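Local coordinates for PRESAN domain-containing protein (Plasmodium falciparum, PDB 7D2W), which is of unknown function but, as a PHISTa-like member of the PRESAN family built as a helical bundle, probably takes part in protein binding, at residues L52-P63 against I149-I160. Numbering follows the deposited sequence.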
loop_
_atom_site.group_PDB
_atom_site.type_symbol
_atom_site.label_atom_id
_atom_site.label_comp_id
_atom_site.label_asym_id
_atom_site.label_seq_id
_atom_site.Cartn_x
_atom_site.Cartn_y
_atom_site.Cartn_z
ATOM N N LEU A 52 -3.439 13.324 -13.806
ATOM C CA LEU A 52 -4.161 12.257 -14.485
ATOM C C LEU A 52 -5.568 12.103 -13.925
ATOM O O LEU A 52 -6.531 11.920 -14.679
ATOM C CB LEU A 52 -3.363 10.958 -14.367
ATOM C CG LEU A 52 -3.879 9.764 -15.161
ATOM C CD1 LEU A 52 -3.595 9.979 -16.626
ATOM C CD2 LEU A 52 -3.239 8.461 -14.663
ATOM N N TYR A 53 -5.720 12.190 -12.606
ATOM C CA TYR A 53 -7.050 12.037 -12.023
ATOM C C TYR A 53 -7.940 13.240 -12.304
ATOM O O TYR A 53 -9.160 13.082 -12.435
ATOM C CB TYR A 53 -6.933 11.784 -10.524
ATOM C CG TYR A 53 -6.213 10.473 -10.225
ATOM C CD1 TYR A 53 -6.108 9.481 -11.197
ATOM C CD2 TYR A 53 -5.619 10.243 -8.985
ATOM C CE1 TYR A 53 -5.454 8.285 -10.938
ATOM C CE2 TYR A 53 -4.969 9.038 -8.714
ATOM C CZ TYR A 53 -4.888 8.074 -9.694
ATOM O OH TYR A 53 -4.240 6.882 -9.439
ATOM N N GLU A 54 -7.364 14.445 -12.355
ATOM C CA GLU A 54 -8.127 15.606 -12.805
ATOM C C GLU A 54 -8.565 15.424 -14.257
ATOM O O GLU A 54 -9.728 15.648 -14.610
ATOM C CB GLU A 54 -7.287 16.876 -12.634
ATOM C CG GLU A 54 -6.965 17.219 -11.171
ATOM C CD GLU A 54 -5.800 18.204 -11.007
ATOM O OE1 GLU A 54 -5.002 18.373 -11.955
ATOM O OE2 GLU A 54 -5.681 18.804 -9.916
ATOM N N LEU A 55 -7.645 14.982 -15.105
ATOM C CA LEU A 55 -7.964 14.710 -16.501
ATOM C C LEU A 55 -9.016 13.622 -16.654
ATOM O O LEU A 55 -9.726 13.595 -17.666
ATOM C CB LEU A 55 -6.688 14.325 -17.226
ATOM C CG LEU A 55 -6.663 14.126 -18.724
ATOM C CD1 LEU A 55 -6.890 15.422 -19.464
ATOM C CD2 LEU A 55 -5.308 13.531 -19.026
ATOM N N PHE A 56 -9.126 12.712 -15.675
ATOM C CA PHE A 56 -10.163 11.687 -15.695
ATOM C C PHE A 56 -11.552 12.259 -15.477
ATOM O O PHE A 56 -12.524 11.499 -15.460
ATOM C CB PHE A 56 -9.914 10.612 -14.632
ATOM C CG PHE A 56 -8.928 9.557 -15.050
ATOM C CD1 PHE A 56 -8.303 9.623 -16.278
ATOM C CD2 PHE A 56 -8.609 8.511 -14.201
ATOM C CE1 PHE A 56 -7.381 8.660 -16.670
ATOM C CE2 PHE A 56 -7.693 7.549 -14.584
ATOM C CZ PHE A 56 -7.069 7.633 -15.822
ATOM N N ASP A 57 -11.680 13.566 -15.264
ATOM C CA ASP A 57 -12.998 14.174 -15.214
ATOM C C ASP A 57 -13.305 14.981 -16.460
ATOM O O ASP A 57 -14.481 15.218 -16.752
ATOM C CB ASP A 57 -13.138 15.042 -13.956
ATOM C CG ASP A 57 -12.753 14.285 -12.683
ATOM O OD1 ASP A 57 -12.820 13.038 -12.678
ATOM O OD2 ASP A 57 -12.384 14.931 -11.680
ATOM N N LEU A 58 -12.273 15.360 -17.223
ATOM C CA LEU A 58 -12.463 15.911 -18.558
ATOM C C LEU A 58 -12.894 14.856 -19.564
ATOM O O LEU A 58 -13.286 15.212 -20.684
ATOM C CB LEU A 58 -11.175 16.565 -19.034
ATOM C CG LEU A 58 -10.566 17.467 -17.971
ATOM C CD1 LEU A 58 -9.194 17.938 -18.404
ATOM C CD2 LEU A 58 -11.512 18.625 -17.711
ATOM N N LEU A 59 -12.810 13.574 -19.196
ATOM C CA LEU A 59 -13.312 12.470 -20.013
ATOM C C LEU A 59 -14.692 12.098 -19.491
ATOM O O LEU A 59 -14.840 11.316 -18.550
ATOM C CB LEU A 59 -12.357 11.285 -19.977
ATOM C CG LEU A 59 -10.930 11.636 -20.391
ATOM C CD1 LEU A 59 -9.990 10.497 -20.093
ATOM C CD2 LEU A 59 -10.899 11.975 -21.865
ATOM N N VAL A 60 -15.711 12.696 -20.100
ATOM C CA VAL A 60 -17.097 12.343 -19.816
ATOM C C VAL A 60 -17.597 11.284 -20.794
ATOM O O VAL A 60 -18.525 10.530 -20.475
ATOM C CB VAL A 60 -17.979 13.605 -19.868
ATOM C CG1 VAL A 60 -17.906 14.359 -18.550
ATOM C CG2 VAL A 60 -17.544 14.504 -21.020
ATOM N N GLN A 61 -17.009 11.237 -21.988
ATOM C CA GLN A 61 -17.259 10.222 -22.993
ATOM C C GLN A 61 -15.963 9.480 -23.254
ATOM O O GLN A 61 -14.875 9.992 -22.980
ATOM C CB GLN A 61 -17.757 10.828 -24.311
ATOM C CG GLN A 61 -18.933 11.766 -24.182
ATOM C CD GLN A 61 -19.458 12.207 -25.534
ATOM O OE1 GLN A 61 -18.688 12.582 -26.422
ATOM N NE2 GLN A 61 -20.773 12.154 -25.704
ATOM N N VAL A 62 -16.089 8.274 -23.797
ATOM C CA VAL A 62 -14.920 7.504 -24.213
ATOM C C VAL A 62 -14.169 8.307 -25.273
ATOM O O VAL A 62 -14.755 8.693 -26.288
ATOM C CB VAL A 62 -15.317 6.115 -24.736
ATOM C CG1 VAL A 62 -14.077 5.306 -25.080
ATOM C CG2 VAL A 62 -16.157 5.397 -23.703
ATOM N N PRO A 63 -12.892 8.600 -25.061
ATOM C CA PRO A 63 -12.119 9.351 -26.061
ATOM C C PRO A 63 -11.568 8.416 -27.122
ATOM O O PRO A 63 -11.702 7.190 -26.995
ATOM C CB PRO A 63 -10.993 9.973 -25.223
ATOM C CG PRO A 63 -10.776 8.985 -24.136
ATOM C CD PRO A 63 -12.120 8.347 -23.833
ATOM N N ILE A 149 -16.642 4.527 -20.405
ATOM C CA ILE A 149 -15.533 5.337 -19.916
ATOM C C ILE A 149 -15.368 5.174 -18.406
ATOM O O ILE A 149 -14.242 5.154 -17.894
ATOM C CB ILE A 149 -15.721 6.813 -20.327
ATOM C CG1 ILE A 149 -14.460 7.616 -20.017
ATOM C CG2 ILE A 149 -16.938 7.434 -19.648
ATOM C CD1 ILE A 149 -13.192 7.013 -20.591
ATOM N N ASP A 150 -16.477 5.030 -17.668
ATOM C CA ASP A 150 -16.373 4.897 -16.214
ATOM C C ASP A 150 -15.620 3.633 -15.836
ATOM O O ASP A 150 -14.825 3.625 -14.887
ATOM C CB ASP A 150 -17.761 4.878 -15.575
ATOM C CG ASP A 150 -18.338 6.261 -15.384
ATOM O OD1 ASP A 150 -17.662 7.253 -15.733
ATOM O OD2 ASP A 150 -19.479 6.352 -14.879
ATOM N N GLU A 151 -15.882 2.547 -16.559
ATOM C CA GLU A 151 -15.210 1.286 -16.287
ATOM C C GLU A 151 -13.724 1.398 -16.588
ATOM O O GLU A 151 -12.882 0.903 -15.824
ATOM C CB GLU A 151 -15.862 0.167 -17.112
ATOM C CG GLU A 151 -15.234 -1.209 -16.896
ATOM C CD GLU A 151 -16.041 -2.359 -17.507
ATOM O OE1 GLU A 151 -17.057 -2.103 -18.188
ATOM O OE2 GLU A 151 -15.657 -3.532 -17.285
ATOM N N ILE A 152 -13.385 2.053 -17.694
ATOM C CA ILE A 152 -11.984 2.203 -18.070
ATOM C C ILE A 152 -11.241 3.055 -17.050
ATOM O O ILE A 152 -10.113 2.733 -16.655
ATOM C CB ILE A 152 -11.886 2.786 -19.492
ATOM C CG1 ILE A 152 -12.402 1.760 -20.508
ATOM C CG2 ILE A 152 -10.455 3.229 -19.799
ATOM C CD1 ILE A 152 -12.600 2.332 -21.902
ATOM N N LYS A 153 -11.853 4.155 -16.606
ATOM C CA LYS A 153 -11.198 5.020 -15.624
ATOM C C LYS A 153 -10.959 4.285 -14.311
ATOM O O LYS A 153 -9.879 4.383 -13.711
ATOM C CB LYS A 153 -12.043 6.275 -15.389
ATOM C CG LYS A 153 -12.198 7.162 -16.605
ATOM C CD LYS A 153 -12.766 8.529 -16.229
ATOM C CE LYS A 153 -14.212 8.432 -15.772
ATOM N NZ LYS A 153 -14.947 9.703 -16.020
ATOM N N SER A 154 -11.967 3.549 -13.839
ATOM C CA SER A 154 -11.784 2.767 -12.623
ATOM C C SER A 154 -10.703 1.716 -12.816
ATOM O O SER A 154 -9.915 1.456 -11.900
ATOM C CB SER A 154 -13.104 2.105 -12.210
ATOM O OG SER A 154 -14.115 3.082 -12.058
ATOM N N PHE A 155 -10.650 1.100 -14.000
ATOM C CA PHE A 155 -9.618 0.100 -14.253
ATOM C C PHE A 155 -8.225 0.715 -14.129
ATOM O O PHE A 155 -7.339 0.155 -13.469
ATOM C CB PHE A 155 -9.824 -0.525 -15.633
ATOM C CG PHE A 155 -8.630 -1.280 -16.134
ATOM C CD1 PHE A 155 -8.417 -2.600 -15.760
ATOM C CD2 PHE A 155 -7.702 -0.655 -16.960
ATOM C CE1 PHE A 155 -7.311 -3.294 -16.213
ATOM C CE2 PHE A 155 -6.593 -1.329 -17.413
ATOM C CZ PHE A 155 -6.399 -2.670 -17.038
ATOM N N ILE A 156 -8.014 1.884 -14.749
ATOM C CA ILE A 156 -6.678 2.476 -14.739
ATOM C C ILE A 156 -6.286 2.877 -13.323
ATOM O O ILE A 156 -5.158 2.611 -12.874
ATOM C CB ILE A 156 -6.597 3.673 -15.711
ATOM C CG1 ILE A 156 -6.812 3.217 -17.157
ATOM C CG2 ILE A 156 -5.227 4.371 -15.584
ATOM C CD1 ILE A 156 -6.998 4.399 -18.155
ATOM N N ARG A 157 -7.200 3.526 -12.585
ATOM C CA ARG A 157 -6.891 3.909 -11.208
ATOM C C ARG A 157 -6.637 2.673 -10.350
ATOM O O ARG A 157 -5.726 2.663 -9.515
ATOM C CB ARG A 157 -8.017 4.772 -10.618
ATOM C CG ARG A 157 -7.754 5.290 -9.172
ATOM C CD ARG A 157 -8.298 6.717 -8.908
ATOM N NE ARG A 157 -7.706 7.349 -7.719
ATOM C CZ ARG A 157 -7.974 8.591 -7.318
ATOM N NH1 ARG A 157 -7.384 9.102 -6.226
ATOM N NH2 ARG A 157 -8.826 9.339 -8.017
ATOM N N SER A 158 -7.400 1.599 -10.575
ATOM C CA SER A 158 -7.169 0.379 -9.800
ATOM C C SER A 158 -5.834 -0.275 -10.144
ATOM O O SER A 158 -5.208 -0.874 -9.266
ATOM C CB SER A 158 -8.325 -0.612 -9.993
ATOM O OG SER A 158 -9.404 -0.208 -9.165
ATOM N N CYS A 159 -5.375 -0.166 -11.399
ATOM C CA CYS A 159 -4.046 -0.669 -11.742
ATOM C C CYS A 159 -2.949 0.091 -11.003
ATOM O O CYS A 159 -1.965 -0.501 -10.552
ATOM C CB CYS A 159 -3.819 -0.571 -13.248
ATOM S SG CYS A 159 -4.667 -1.872 -14.145
ATOM N N ILE A 160 -3.087 1.410 -10.892
ATOM C CA ILE A 160 -2.100 2.181 -10.146
ATOM C C ILE A 160 -2.133 1.792 -8.673
ATOM O O ILE A 160 -1.081 1.592 -8.048
ATOM C CB ILE A 160 -2.336 3.685 -10.382
ATOM C CG1 ILE A 160 -2.006 4.011 -11.845
ATOM C CG2 ILE A 160 -1.455 4.557 -9.440
ATOM C CD1 ILE A 160 -2.482 5.398 -12.270
#
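K153 of helix 149-181 meets F56 of helix 49-58 and shows how one lysine can serve both packing and polar contact in an antiparallel helix pair, here part of a four-helix bundle. From CB, chi1 of -64° sets CG anti to the carbonyl carbon and over one face of the F56 ring. CD then comes beside F56 CB and within 3.1 Å of F56 O. A bend at chi3 (-69°) turns the chain toward the backbone of 52-63, with CE 3.5 Å from F56 O. At the tip, NZ donates to F56 O at 3.1 Å and to L59 O at 3.0 Å. Both carbonyls point almost straight at the ammonium, so one charge gathers two backbone acceptors; D150 OD1 adds a long salt bridge from the lysine's own helix. Beyond K153, I156 CG2 meets the edge of the F56 ring, 3.8 Å from CZ. On the loop side, I149 CB packs on V62 CG2 and I149 CD1 on P63 CD, each pair 3.7 Å apart, while L59 and P63 also touch helix 65-93. One turn past I156, I160 sends CG2 and CD1 to the hydroxyl of Y53. R157 is modelled in two conformers; in the one described here its guanidinium lies flat on the Y53 ring, planes 15° apart, in a cation-pi stack, and NE hydrogen-bonds to S154 OG of the second subunit, linking this helix pair to the dimer interface. In that same conformer R157 CD sits over the ring, 3.8 Å from Y53 CZ.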